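Local coordinates for nucleoporin NUP159 (Saccharomyces cerevisiae, PDB 1XIP), which forms part of the nuclear pore complex and, through its N-terminal beta-propeller domain, tethers the helicase Dbp5 to the pore for mRNA export, at residues A[43-48]-A[339-344]; A[218-223]-A[277-282]; A[265-270]-A[304-309]; A[281-286]-A[293-298]. All blocks are in the same frame, centred on the assembly; numbering follows the deposited sequence.

Interaction 1: residues A[43-48]-A[339-344]; sequences LDISNS and GVAVDV
The amide of N47 makes both direct hydrogen bonds between 43-48 and 339-344. Its OD1 accepts from V344 N at 2.8 Å, with the donor 37° above the carbonyl plane, while its ND2 gives to V342 O at 3.1 Å. The backbone carbonyl and N-H on either side of D343 are thus gripped by one side chain. With CG beside the backbone N (chi1 -73°), the amide reaches across to the end of the other strand. D343 itself turns its carboxylate to T346 and Y367.

At the other end a water replaces direct backbone pairing: it donates to L43 O at 3.1 Å and accepts from V340 N at 2.9 Å.

Apolar packing fills the stretch between. The methyl CB of A341 sits between L43 CD2 (3.7 Å) and I45 CG1 (3.7 Å), and the CD1 end of I45 goes on past A341 to cross over D343 CB at 4.1 Å. The strands come so close at G339 that a CB there would run into L43 N.

The two strands run almost parallel, 13° apart, yet belong to different sheets. They are the inner strands of the first and last blades, meeting where a beta-propeller closes its ring.

Interaction 2: residues A[218-223]-A[277-282]; sequences SVTILS and PYMYKV
T220 sits at the middle of the contact, its two branches dividing the work. OG1 comes up to the CB and CG of M279, modelled as selenomethionine, at 3.6 Å from CG, the two side chains crossing at about a right angle. S218 OG meets the same CB from two residues earlier, at 3.7 Å. M279 bends at chi2 and chi3 and carries its selenium to T267, while its side chain also packs on L228 and V230, so this end is buried and closely filled.

Strands 218-221 and 279-282 run within 8° of each other, but their axes come no nearer than 8.2 Å. That spacing suits the inner strands of consecutive propeller blades, which pack through side chains and do not pair as one sheet. Part of the gap is bridged by a water that contacts T220 OG1 at 2.9 Å and donates to M279 O at 2.8 Å.

The more open side belongs to K281, which is partly exposed. Its CD lies on T220 CG2 at 3.6 Å, the two side chains sliding past each other in opposite directions. A bend at chi3 (59°) then turns the ammonium toward I221 O, where NZ donates at 3.0 Å in the carbonyl plane. A long, weak ion pair to D169 gives the charge a second partner. A methionine in place of K281 would probably leave I221 O without this donor and D169 without its distant positive charge. I221 turns the end of its own side chain away, toward F227.

Interaction 3: residues A[265-270]-A[304-309]; sequences DITPPF and EVSIWD
T267 and S306 fasten the linker between two propeller blades to the third strand of the second, where the linker runs into the PXFG repeat at 268-271. The one hydrogen bond between the segments runs from T267 N to S306 OG, at 3.0 Å and bent to 137° at the hydrogen. With OG beside its backbone N (chi1 -45°), S306 reaches over to the linker and lies 3.4 Å from I266 CA as well. I266 CG2 comes to 4.0 Å from the same oxygen, and the rest of the I266 side chain packs on I250 and V313. S306 is buried, and its own backbone pairs with L297. Without this hydroxyl, as with an alanine in place of S306, the buried N-H of T267 is likely to lose its acceptor and the linker its one direct bond to the strand.

T267 has a positive phi (53°), so the chain turns sharply here before entering the two prolines. Its side chain packs on M248, S299 and S302.

Nearer the surface, E304 extends its chain beyond CG and lays its carboxylate against the ring of P268, OE2 being 3.5 Å from P268 CG. The two side chains cross at about a right angle. This is contact by van der Waals touch, with no charge partner between the segments. Further along, P269 is the centre of an inverse gamma turn, and F270 N bonds back to P268 O at 3.0 Å.

The arrangement is that of an inter-blade connection in a beta-propeller, a linker held along a strand of the blade it leads into.

Interaction 4: residues A[281-286]-A[293-298]; sequences KVTLSG and NVNVLA
T283 and N295 face each other with matching first torsions, chi1 -56° and -55°. Each thus turns its polar branch to the position beside its own backbone N, and T283 OG1 donates to N295 OD1 at 3.1 Å, nearly in line with the C=O bond. The side chains lie side by side, pointing the same way. T283 CG2, anti to the backbone N, stays near N295 OD1 (3.4 Å) and touches N293 CB at 3.8 Å, while S285 OG comes to 3.3 Å from that same carbon. On this face, too, L297 CD2 lies along the aliphatic part of K281, 3.9 Å from CG.

Four backbone bonds hold the strands together. V282 and V296 exchange a pair, and L284 N gives a nearly straight one to V294 O. The return bond from V294 N to L284 O is longer, 3.2 Å, with the donor 58° out of the carbonyl plane; just beyond it the chain turns a corner at S285 and G286.

V282, L284, V294 and V296 take the opposite face. There L284 CD1 touches V296 CG2 at 4.2 Å, and V282 packs on V340 and V342 of the neighbouring blade and L284 on V342, with V305 and I307 covering V296 and V294.

The two strands form an antiparallel beta hairpin, the inner pair of one blade of the propeller.

In the fold
From the N terminus, residues 43-48 open the longest loop, closed only at 339-344, and interaction 1 thereby joins the first blade to the last; the other three contacts all lie within it. Interaction 2 starts at 218-223 and interaction 3 at 265-270, before interaction 2 has closed at 277-282, so these two cross; both bind one blade or its exit linker to the next. Interaction 4 begins on K281 and V282, shared with interaction 2, and closes its short hairpin at 293-298, inside the loop of interaction 3, which ends at 304-309. Strand 292-299 pairs with 306-308, and V282 touches V340 and V342, linking interaction 4 to interaction 1.

Interaction 1: residues A[43-48]-A[339-344]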
loop_
_atom_site.group_PDB
_atom_site.type_symbol
_atom_site.label_atom_id
_atom_site.label_comp_id
_atom_site.label_asym_id
_atom_site.label_seq_id
_atom_site.Cartn_x
_atom_site.Cartn_y
_atom_site.Cartn_z
ATOM N N LEU A 43 -0.882 -9.197 0.049
ATOM C CA LEU A 43 -1.716 -9.756 -1.005
ATOM C C LEU A 43 -1.247 -9.255 -2.347
ATOM O O LEU A 43 -1.054 -8.049 -2.534
ATOM C CB LEU A 43 -3.184 -9.367 -0.800
ATOM C CG LEU A 43 -4.098 -9.673 -1.977
ATOM C CD1 LEU A 43 -4.579 -11.124 -1.887
ATOM C CD2 LEU A 43 -5.262 -8.741 -2.021
ATOM N N ASP A 44 -1.090 -10.173 -3.287
ATOM C CA ASP A 44 -0.752 -9.823 -4.662
ATOM C C ASP A 44 -1.527 -10.708 -5.623
ATOM O O ASP A 44 -1.953 -11.795 -5.264
ATOM C CB ASP A 44 0.743 -9.963 -4.922
ATOM C CG ASP A 44 1.199 -9.226 -6.190
ATOM O OD1 ASP A 44 0.439 -8.362 -6.693
ATOM O OD2 ASP A 44 2.317 -9.428 -6.736
ATOM N N ILE A 45 -1.723 -10.215 -6.840
ATOM C CA ILE A 45 -2.477 -10.931 -7.846
ATOM C C ILE A 45 -1.693 -10.879 -9.132
ATOM O O ILE A 45 -1.121 -9.862 -9.475
ATOM C CB ILE A 45 -3.856 -10.285 -8.047
ATOM C CG1 ILE A 45 -4.756 -10.579 -6.843
ATOM C CG2 ILE A 45 -4.470 -10.734 -9.381
ATOM C CD1 ILE A 45 -6.133 -9.910 -6.904
ATOM N N SER A 46 -1.632 -11.995 -9.822
ATOM C CA SER A 46 -1.044 -12.024 -11.137
ATOM C C SER A 46 -2.150 -12.385 -12.107
ATOM O O SER A 46 -2.676 -13.504 -12.095
ATOM C CB SER A 46 0.051 -13.062 -11.188
ATOM O OG SER A 46 0.150 -13.589 -12.475
ATOM N N ASN A 47 -2.515 -11.419 -12.926
ATOM C CA ASN A 47 -3.555 -11.605 -13.917
ATOM C C ASN A 47 -3.138 -12.502 -15.087
ATOM O O ASN A 47 -4.001 -13.103 -15.742
ATOM C CB ASN A 47 -4.025 -10.244 -14.430
ATOM C CG ASN A 47 -4.855 -9.500 -13.409
ATOM O OD1 ASN A 47 -5.991 -9.869 -13.134
ATOM N ND2 ASN A 47 -4.291 -8.454 -12.839
ATOM N N SER A 48 -1.826 -12.585 -15.352
ATOM C CA SER A 48 -1.314 -13.395 -16.461
ATOM C C SER A 48 -1.303 -14.852 -16.089
ATOM O O SER A 48 -1.603 -15.714 -16.909
ATOM C CB SER A 48 0.111 -12.974 -16.842
ATOM O OG SER A 48 1.030 -13.316 -15.812
ATOM N N GLY A 339 -3.283 -5.895 2.793
ATOM C CA GLY A 339 -2.908 -6.012 1.392
ATOM C C GLY A 339 -4.052 -5.592 0.472
ATOM O O GLY A 339 -5.244 -5.651 0.871
ATOM N N VAL A 340 -3.699 -5.160 -0.750
ATOM C CA VAL A 340 -4.660 -4.673 -1.749
ATOM C C VAL A 340 -4.160 -5.106 -3.118
ATOM O O VAL A 340 -2.982 -5.086 -3.371
ATOM C CB VAL A 340 -4.784 -3.115 -1.705
ATOM C CG1 VAL A 340 -5.809 -2.610 -2.670
ATOM C CG2 VAL A 340 -5.119 -2.614 -0.324
ATOM N N ALA A 341 -5.036 -5.515 -4.014
ATOM C CA ALA A 341 -4.571 -5.947 -5.335
ATOM C C ALA A 341 -5.678 -5.844 -6.385
ATOM O O ALA A 341 -6.847 -5.703 -6.027
ATOM C CB ALA A 341 -4.008 -7.359 -5.272
ATOM N N VAL A 342 -5.310 -5.899 -7.666
ATOM C CA VAL A 342 -6.279 -5.692 -8.749
ATOM C C VAL A 342 -6.440 -6.887 -9.667
ATOM O O VAL A 342 -5.468 -7.433 -10.185
ATOM C CB VAL A 342 -5.944 -4.436 -9.616
ATOM C CG1 VAL A 342 -7.075 -4.115 -10.554
ATOM C CG2 VAL A 342 -5.670 -3.228 -8.709
ATOM N N ASP A 343 -7.696 -7.252 -9.876
ATOM C CA ASP A 343 -8.081 -8.392 -10.680
ATOM C C ASP A 343 -8.842 -7.898 -11.907
ATOM O O ASP A 343 -9.819 -7.172 -11.808
ATOM C CB ASP A 343 -8.913 -9.350 -9.827
ATOM C CG ASP A 343 -9.654 -10.421 -10.636
ATOM O OD1 ASP A 343 -9.294 -10.739 -11.788
ATOM O OD2 ASP A 343 -10.621 -11.026 -10.158
ATOM N N VAL A 344 -8.365 -8.326 -13.062
ATOM C CA VAL A 344 -8.800 -7.837 -14.354
ATOM C C VAL A 344 -9.272 -9.001 -15.244
ATOM O O VAL A 344 -9.907 -8.776 -16.259
ATOM C CB VAL A 344 -7.614 -7.058 -15.014
ATOM C CG1 VAL A 344 -7.547 -7.255 -16.515
ATOM C CG2 VAL A 344 -7.688 -5.587 -14.662
HETATM O O HOH W 1 -0.859 -5.467 -0.918
#

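Interaction 2: residues A[218-223]-A[277-282]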
loop_
_atom_site.group_PDB
_atom_site.type_symbol
_atom_site.label_atom_id
_atom_site.label_comp_id
_atom_site.label_asym_id
_atom_site.label_seq_id
_atom_site.Cartn_x
_atom_site.Cartn_y
_atom_site.Cartn_z
ATOM N N SER A 218 4.399 9.185 5.545
ATOM C CA SER A 218 4.102 8.521 4.288
ATOM C C SER A 218 4.194 9.397 3.014
ATOM O O SER A 218 3.736 10.529 3.013
ATOM C CB SER A 218 2.716 7.887 4.390
ATOM O OG SER A 218 2.145 7.773 3.107
ATOM N N VAL A 219 4.795 8.856 1.949
ATOM C CA VAL A 219 4.654 9.421 0.597
ATOM C C VAL A 219 4.018 8.443 -0.358
ATOM O O VAL A 219 4.184 7.227 -0.219
ATOM C CB VAL A 219 5.974 9.786 -0.129
ATOM C CG1 VAL A 219 5.930 11.234 -0.581
ATOM C CG2 VAL A 219 7.224 9.413 0.656
ATOM N N THR A 220 3.337 8.996 -1.358
ATOM C CA THR A 220 2.793 8.231 -2.454
ATOM C C THR A 220 2.897 9.076 -3.694
ATOM O O THR A 220 2.479 10.225 -3.689
ATOM C CB THR A 220 1.330 7.897 -2.174
ATOM O OG1 THR A 220 1.254 7.135 -0.969
ATOM C CG2 THR A 220 0.776 6.940 -3.216
ATOM N N ILE A 221 3.481 8.510 -4.745
ATOM C CA ILE A 221 3.499 9.120 -6.060
ATOM C C ILE A 221 2.147 8.889 -6.711
ATOM O O ILE A 221 1.743 7.735 -6.920
ATOM C CB ILE A 221 4.583 8.473 -6.917
ATOM C CG1 ILE A 221 5.957 8.667 -6.277
ATOM C CG2 ILE A 221 4.533 9.021 -8.315
ATOM C CD1 ILE A 221 7.085 7.910 -6.956
ATOM N N LEU A 222 1.435 9.970 -7.019
ATOM C CA LEU A 222 0.143 9.843 -7.699
ATOM C C LEU A 222 0.321 10.064 -9.194
ATOM O O LEU A 222 -0.428 9.527 -10.005
ATOM C CB LEU A 222 -0.891 10.822 -7.135
ATOM C CG LEU A 222 -1.242 10.749 -5.647
ATOM C CD1 LEU A 222 -2.040 11.970 -5.242
ATOM C CD2 LEU A 222 -1.998 9.483 -5.296
ATOM N N SER A 223 1.317 10.874 -9.533
ATOM C CA SER A 223 1.712 11.163 -10.913
ATOM C C SER A 223 3.140 11.674 -10.822
ATOM O O SER A 223 3.611 11.956 -9.723
ATOM C CB SER A 223 0.793 12.222 -11.537
ATOM O OG SER A 223 1.268 13.539 -11.277
ATOM N N PRO A 277 2.220 3.046 9.972
ATOM C CA PRO A 277 1.661 3.890 8.899
ATOM C C PRO A 277 2.074 3.511 7.500
ATOM O O PRO A 277 3.261 3.511 7.196
ATOM C CB PRO A 277 2.225 5.261 9.225
ATOM C CG PRO A 277 2.286 5.235 10.703
ATOM C CD PRO A 277 2.898 3.856 10.997
ATOM N N TYR A 278 1.100 3.205 6.650
ATOM C CA TYR A 278 1.364 2.887 5.256
ATOM C C TYR A 278 0.126 3.156 4.409
ATOM O O TYR A 278 -0.998 2.867 4.817
ATOM C CB TYR A 278 1.859 1.438 5.089
ATOM C CG TYR A 278 2.057 1.049 3.641
ATOM C CD1 TYR A 278 3.127 1.555 2.902
ATOM C CD2 TYR A 278 1.156 0.187 3.005
ATOM C CE1 TYR A 278 3.288 1.228 1.563
ATOM C CE2 TYR A 278 1.296 -0.145 1.675
ATOM C CZ TYR A 278 2.358 0.380 0.949
ATOM O OH TYR A 278 2.503 0.049 -0.382
HETATM N N MSE A 279 0.347 3.734 3.241
HETATM C CA MSE A 279 -0.728 4.091 2.333
HETATM C C MSE A 279 -0.778 3.091 1.186
HETATM O O MSE A 279 0.188 2.980 0.440
HETATM C CB MSE A 279 -0.495 5.511 1.788
HETATM C CG MSE A 279 -1.608 6.048 0.899
HETATM SE SE MSE A 279 -3.278 6.432 1.889
HETATM C CE MSE A 279 -2.591 7.712 3.193
ATOM N N TYR A 280 -1.900 2.377 1.061
ATOM C CA TYR A 280 -2.132 1.430 -0.037
ATOM C C TYR A 280 -2.603 2.155 -1.293
ATOM O O TYR A 280 -3.477 3.010 -1.212
ATOM C CB TYR A 280 -3.136 0.347 0.388
ATOM C CG TYR A 280 -2.617 -0.495 1.526
ATOM C CD1 TYR A 280 -1.860 -1.639 1.281
ATOM C CD2 TYR A 280 -2.826 -0.118 2.847
ATOM C CE1 TYR A 280 -1.360 -2.392 2.310
ATOM C CE2 TYR A 280 -2.318 -0.854 3.883
ATOM C CZ TYR A 280 -1.581 -1.993 3.613
ATOM O OH TYR A 280 -1.079 -2.752 4.655
ATOM N N LYS A 281 -1.992 1.842 -2.434
ATOM C CA LYS A 281 -2.333 2.481 -3.697
ATOM C C LYS A 281 -2.472 1.486 -4.855
ATOM O O LYS A 281 -1.614 0.645 -5.097
ATOM C CB LYS A 281 -1.336 3.585 -4.061
ATOM C CG LYS A 281 -1.732 4.389 -5.310
ATOM C CD LYS A 281 -0.541 5.092 -5.965
ATOM C CE LYS A 281 0.568 4.116 -6.393
ATOM N NZ LYS A 281 1.911 4.776 -6.597
ATOM N N VAL A 282 -3.589 1.609 -5.557
ATOM C CA VAL A 282 -3.870 0.836 -6.733
ATOM C C VAL A 282 -4.156 1.841 -7.839
ATOM O O VAL A 282 -4.888 2.801 -7.636
ATOM C CB VAL A 282 -5.068 -0.068 -6.484
ATOM C CG1 VAL A 282 -5.842 -0.303 -7.753
ATOM C CG2 VAL A 282 -4.608 -1.373 -5.889
HETATM O O HOH W 2 2.187 4.396 -0.989
#

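Interaction 3: residues A[265-270]-A[304-309]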
loop_
_atom_site.group_PDB
_atom_site.type_symbol
_atom_site.label_atom_id
_atom_site.label_comp_id
_atom_site.label_asym_id
_atom_site.label_seq_id
_atom_site.Cartn_x
_atom_site.Cartn_y
_atom_site.Cartn_z
ATOM N N ASP A 265 -10.413 14.304 3.494
ATOM C CA ASP A 265 -11.275 13.288 2.855
ATOM C C ASP A 265 -10.547 12.090 2.261
ATOM O O ASP A 265 -11.170 11.241 1.621
ATOM C CB ASP A 265 -12.193 13.903 1.781
ATOM C CG ASP A 265 -13.190 14.901 2.350
ATOM O OD1 ASP A 265 -13.648 14.722 3.517
ATOM O OD2 ASP A 265 -13.578 15.895 1.686
ATOM N N ILE A 266 -9.239 12.019 2.447
ATOM C CA ILE A 266 -8.520 10.820 2.072
ATOM C C ILE A 266 -8.234 10.033 3.329
ATOM O O ILE A 266 -7.495 10.502 4.201
ATOM C CB ILE A 266 -7.213 11.137 1.329
ATOM C CG1 ILE A 266 -7.504 11.661 -0.075
ATOM C CG2 ILE A 266 -6.364 9.890 1.240
ATOM C CD1 ILE A 266 -6.282 12.118 -0.824
ATOM N N THR A 267 -8.840 8.853 3.436
ATOM C CA THR A 267 -8.434 7.864 4.430
ATOM C C THR A 267 -8.383 8.400 5.866
ATOM O O THR A 267 -7.334 8.316 6.498
ATOM C CB THR A 267 -7.029 7.317 4.125
ATOM O OG1 THR A 267 -6.964 6.875 2.765
ATOM C CG2 THR A 267 -6.739 6.118 4.984
ATOM N N PRO A 268 -9.465 8.972 6.389
ATOM C CA PRO A 268 -9.443 9.448 7.776
ATOM C C PRO A 268 -9.030 8.348 8.790
ATOM O O PRO A 268 -9.589 7.240 8.781
ATOM C CB PRO A 268 -10.887 9.905 8.010
ATOM C CG PRO A 268 -11.696 9.448 6.818
ATOM C CD PRO A 268 -10.757 9.258 5.718
ATOM N N PRO A 269 -8.075 8.659 9.669
ATOM C CA PRO A 269 -7.448 7.656 10.523
ATOM C C PRO A 269 -8.201 7.357 11.808
ATOM O O PRO A 269 -7.737 7.753 12.880
ATOM C CB PRO A 269 -6.108 8.298 10.851
ATOM C CG PRO A 269 -6.385 9.731 10.859
ATOM C CD PRO A 269 -7.523 9.998 9.920
ATOM N N PHE A 270 -9.326 6.648 11.709
ATOM C CA PHE A 270 -10.107 6.250 12.881
ATOM C C PHE A 270 -9.733 4.861 13.391
ATOM O O PHE A 270 -10.421 4.292 14.247
ATOM C CB PHE A 270 -11.606 6.325 12.566
ATOM C CG PHE A 270 -12.112 7.732 12.422
ATOM C CD1 PHE A 270 -12.512 8.463 13.538
ATOM C CD2 PHE A 270 -12.146 8.350 11.170
ATOM C CE1 PHE A 270 -12.955 9.795 13.406
ATOM C CE2 PHE A 270 -12.588 9.673 11.029
ATOM C CZ PHE A 270 -12.993 10.398 12.150
ATOM N N GLU A 304 -11.578 3.334 5.596
ATOM C CA GLU A 304 -12.181 3.926 4.425
ATOM C C GLU A 304 -11.300 3.806 3.204
ATOM O O GLU A 304 -10.077 3.754 3.305
ATOM C CB GLU A 304 -12.594 5.371 4.690
ATOM C CG GLU A 304 -13.935 5.477 5.414
ATOM C CD GLU A 304 -14.225 6.895 5.874
ATOM O OE1 GLU A 304 -14.351 7.800 5.000
ATOM O OE2 GLU A 304 -14.312 7.121 7.111
ATOM N N VAL A 305 -11.943 3.735 2.044
ATOM C CA VAL A 305 -11.245 3.653 0.786
ATOM C C VAL A 305 -11.571 4.899 -0.045
ATOM O O VAL A 305 -12.733 5.194 -0.306
ATOM C CB VAL A 305 -11.624 2.345 0.036
ATOM C CG1 VAL A 305 -10.926 2.262 -1.298
ATOM C CG2 VAL A 305 -11.300 1.114 0.896
ATOM N N SER A 306 -10.536 5.627 -0.446
ATOM C CA SER A 306 -10.711 6.875 -1.175
ATOM C C SER A 306 -10.441 6.730 -2.646
ATOM O O SER A 306 -9.819 5.764 -3.076
ATOM C CB SER A 306 -9.789 7.946 -0.612
ATOM O OG SER A 306 -9.835 7.918 0.795
ATOM N N ILE A 307 -10.912 7.702 -3.415
ATOM C CA ILE A 307 -10.632 7.781 -4.840
ATOM C C ILE A 307 -9.982 9.133 -5.178
ATOM O O ILE A 307 -10.477 10.175 -4.775
ATOM C CB ILE A 307 -11.916 7.608 -5.642
ATOM C CG1 ILE A 307 -12.650 6.332 -5.229
ATOM C CG2 ILE A 307 -11.612 7.559 -7.113
ATOM C CD1 ILE A 307 -14.090 6.274 -5.741
ATOM N N TRP A 308 -8.868 9.092 -5.905
ATOM C CA TRP A 308 -8.202 10.276 -6.421
ATOM C C TRP A 308 -8.257 10.226 -7.947
ATOM O O TRP A 308 -7.811 9.251 -8.545
ATOM C CB TRP A 308 -6.750 10.281 -5.959
ATOM C CG TRP A 308 -5.958 11.398 -6.537
ATOM C CD1 TRP A 308 -5.087 11.329 -7.578
ATOM C CD2 TRP A 308 -5.976 12.767 -6.117
ATOM N NE1 TRP A 308 -4.558 12.572 -7.830
ATOM C CE2 TRP A 308 -5.092 13.471 -6.948
ATOM C CE3 TRP A 308 -6.671 13.473 -5.126
ATOM C CZ2 TRP A 308 -4.873 14.836 -6.823
ATOM C CZ3 TRP A 308 -6.456 14.837 -5.003
ATOM C CH2 TRP A 308 -5.562 15.504 -5.849
ATOM N N ASP A 309 -8.801 11.250 -8.608
ATOM C CA ASP A 309 -8.951 11.195 -10.068
ATOM C C ASP A 309 -7.815 11.866 -10.877
ATOM O O ASP A 309 -7.929 12.001 -12.092
ATOM C CB ASP A 309 -10.327 11.723 -10.492
ATOM C CG ASP A 309 -10.451 13.225 -10.603
ATOM O OD1 ASP A 309 -9.510 13.944 -10.194
ATOM O OD2 ASP A 309 -11.484 13.724 -11.100
#

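Interaction 4: residues A[281-286]-A[293-298]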
loop_
_atom_site.group_PDB
_atom_site.type_symbol
_atom_site.label_atom_id
_atom_site.label_comp_id
_atom_site.label_asym_id
_atom_site.label_seq_id
_atom_site.Cartn_x
_atom_site.Cartn_y
_atom_site.Cartn_z
ATOM N N LYS A 281 -1.992 1.842 -2.434
ATOM C CA LYS A 281 -2.333 2.481 -3.697
ATOM C C LYS A 281 -2.472 1.486 -4.855
ATOM O O LYS A 281 -1.614 0.645 -5.097
ATOM C CB LYS A 281 -1.336 3.585 -4.061
ATOM C CG LYS A 281 -1.732 4.389 -5.310
ATOM C CD LYS A 281 -0.541 5.092 -5.965
ATOM C CE LYS A 281 0.568 4.116 -6.393
ATOM N NZ LYS A 281 1.911 4.776 -6.597
ATOM N N VAL A 282 -3.589 1.609 -5.557
ATOM C CA VAL A 282 -3.870 0.836 -6.733
ATOM C C VAL A 282 -4.156 1.841 -7.839
ATOM O O VAL A 282 -4.888 2.801 -7.636
ATOM C CB VAL A 282 -5.068 -0.068 -6.484
ATOM C CG1 VAL A 282 -5.842 -0.303 -7.753
ATOM C CG2 VAL A 282 -4.608 -1.373 -5.889
ATOM N N THR A 283 -3.546 1.635 -8.997
ATOM C CA THR A 283 -3.661 2.579 -10.095
ATOM C C THR A 283 -4.437 1.964 -11.242
ATOM O O THR A 283 -4.094 0.892 -11.720
ATOM C CB THR A 283 -2.275 3.008 -10.570
ATOM O OG1 THR A 283 -1.530 3.547 -9.468
ATOM C CG2 THR A 283 -2.389 4.150 -11.547
ATOM N N LEU A 284 -5.499 2.650 -11.666
ATOM C CA LEU A 284 -6.296 2.248 -12.831
ATOM C C LEU A 284 -6.216 3.321 -13.912
ATOM O O LEU A 284 -7.102 4.174 -14.019
ATOM C CB LEU A 284 -7.756 1.983 -12.441
ATOM C CG LEU A 284 -7.966 1.234 -11.131
ATOM C CD1 LEU A 284 -9.419 1.247 -10.739
ATOM C CD2 LEU A 284 -7.459 -0.181 -11.260
ATOM N N SER A 285 -5.136 3.278 -14.695
ATOM C CA SER A 285 -4.945 4.183 -15.835
ATOM C C SER A 285 -5.980 3.908 -16.923
ATOM O O SER A 285 -6.213 2.744 -17.296
ATOM C CB SER A 285 -3.534 4.044 -16.400
ATOM O OG SER A 285 -2.568 4.497 -15.458
ATOM N N GLY A 286 -6.611 4.976 -17.405
ATOM C CA GLY A 286 -7.632 4.872 -18.427
ATOM C C GLY A 286 -9.027 4.521 -17.912
ATOM O O GLY A 286 -9.867 4.045 -18.695
ATOM N N ASN A 293 -5.371 8.602 -14.741
ATOM C CA ASN A 293 -5.342 7.426 -13.911
ATOM C C ASN A 293 -6.059 7.731 -12.606
ATOM O O ASN A 293 -5.758 8.720 -11.921
ATOM C CB ASN A 293 -3.891 6.958 -13.656
ATOM C CG ASN A 293 -2.867 8.108 -13.687
ATOM O OD1 ASN A 293 -3.202 9.275 -13.986
ATOM N ND2 ASN A 293 -1.613 7.780 -13.380
ATOM N N VAL A 294 -7.035 6.890 -12.308
ATOM C CA VAL A 294 -7.713 6.894 -11.034
ATOM C C VAL A 294 -6.870 6.099 -10.036
ATOM O O VAL A 294 -6.446 4.997 -10.326
ATOM C CB VAL A 294 -9.106 6.253 -11.184
ATOM C CG1 VAL A 294 -9.850 6.266 -9.882
ATOM C CG2 VAL A 294 -9.895 6.986 -12.237
ATOM N N ASN A 295 -6.606 6.668 -8.874
ATOM C CA ASN A 295 -5.941 5.929 -7.805
ATOM C C ASN A 295 -6.860 5.632 -6.662
ATOM O O ASN A 295 -7.412 6.535 -6.069
ATOM C CB ASN A 295 -4.737 6.689 -7.289
ATOM C CG ASN A 295 -3.802 7.041 -8.364
ATOM O OD1 ASN A 295 -3.107 6.181 -8.887
ATOM N ND2 ASN A 295 -3.792 8.306 -8.750
ATOM N N VAL A 296 -7.017 4.350 -6.363
ATOM C CA VAL A 296 -7.762 3.898 -5.201
ATOM C C VAL A 296 -6.804 3.829 -4.032
ATOM O O VAL A 296 -5.715 3.246 -4.142
ATOM C CB VAL A 296 -8.359 2.513 -5.432
ATOM C CG1 VAL A 296 -9.187 2.088 -4.256
ATOM C CG2 VAL A 296 -9.206 2.511 -6.713
ATOM N N LEU A 297 -7.212 4.435 -2.914
ATOM C CA LEU A 297 -6.345 4.550 -1.741
ATOM C C LEU A 297 -6.977 4.013 -0.468
ATOM O O LEU A 297 -8.177 4.145 -0.255
ATOM C CB LEU A 297 -5.916 6.001 -1.537
ATOM C CG LEU A 297 -5.200 6.639 -2.706
ATOM C CD1 LEU A 297 -5.496 8.108 -2.748
ATOM C CD2 LEU A 297 -3.722 6.376 -2.568
ATOM N N ALA A 298 -6.150 3.399 0.367
ATOM C CA ALA A 298 -6.567 2.842 1.636
ATOM C C ALA A 298 -5.394 2.973 2.553
ATOM O O ALA A 298 -4.271 3.251 2.108
ATOM C CB ALA A 298 -6.925 1.398 1.480
#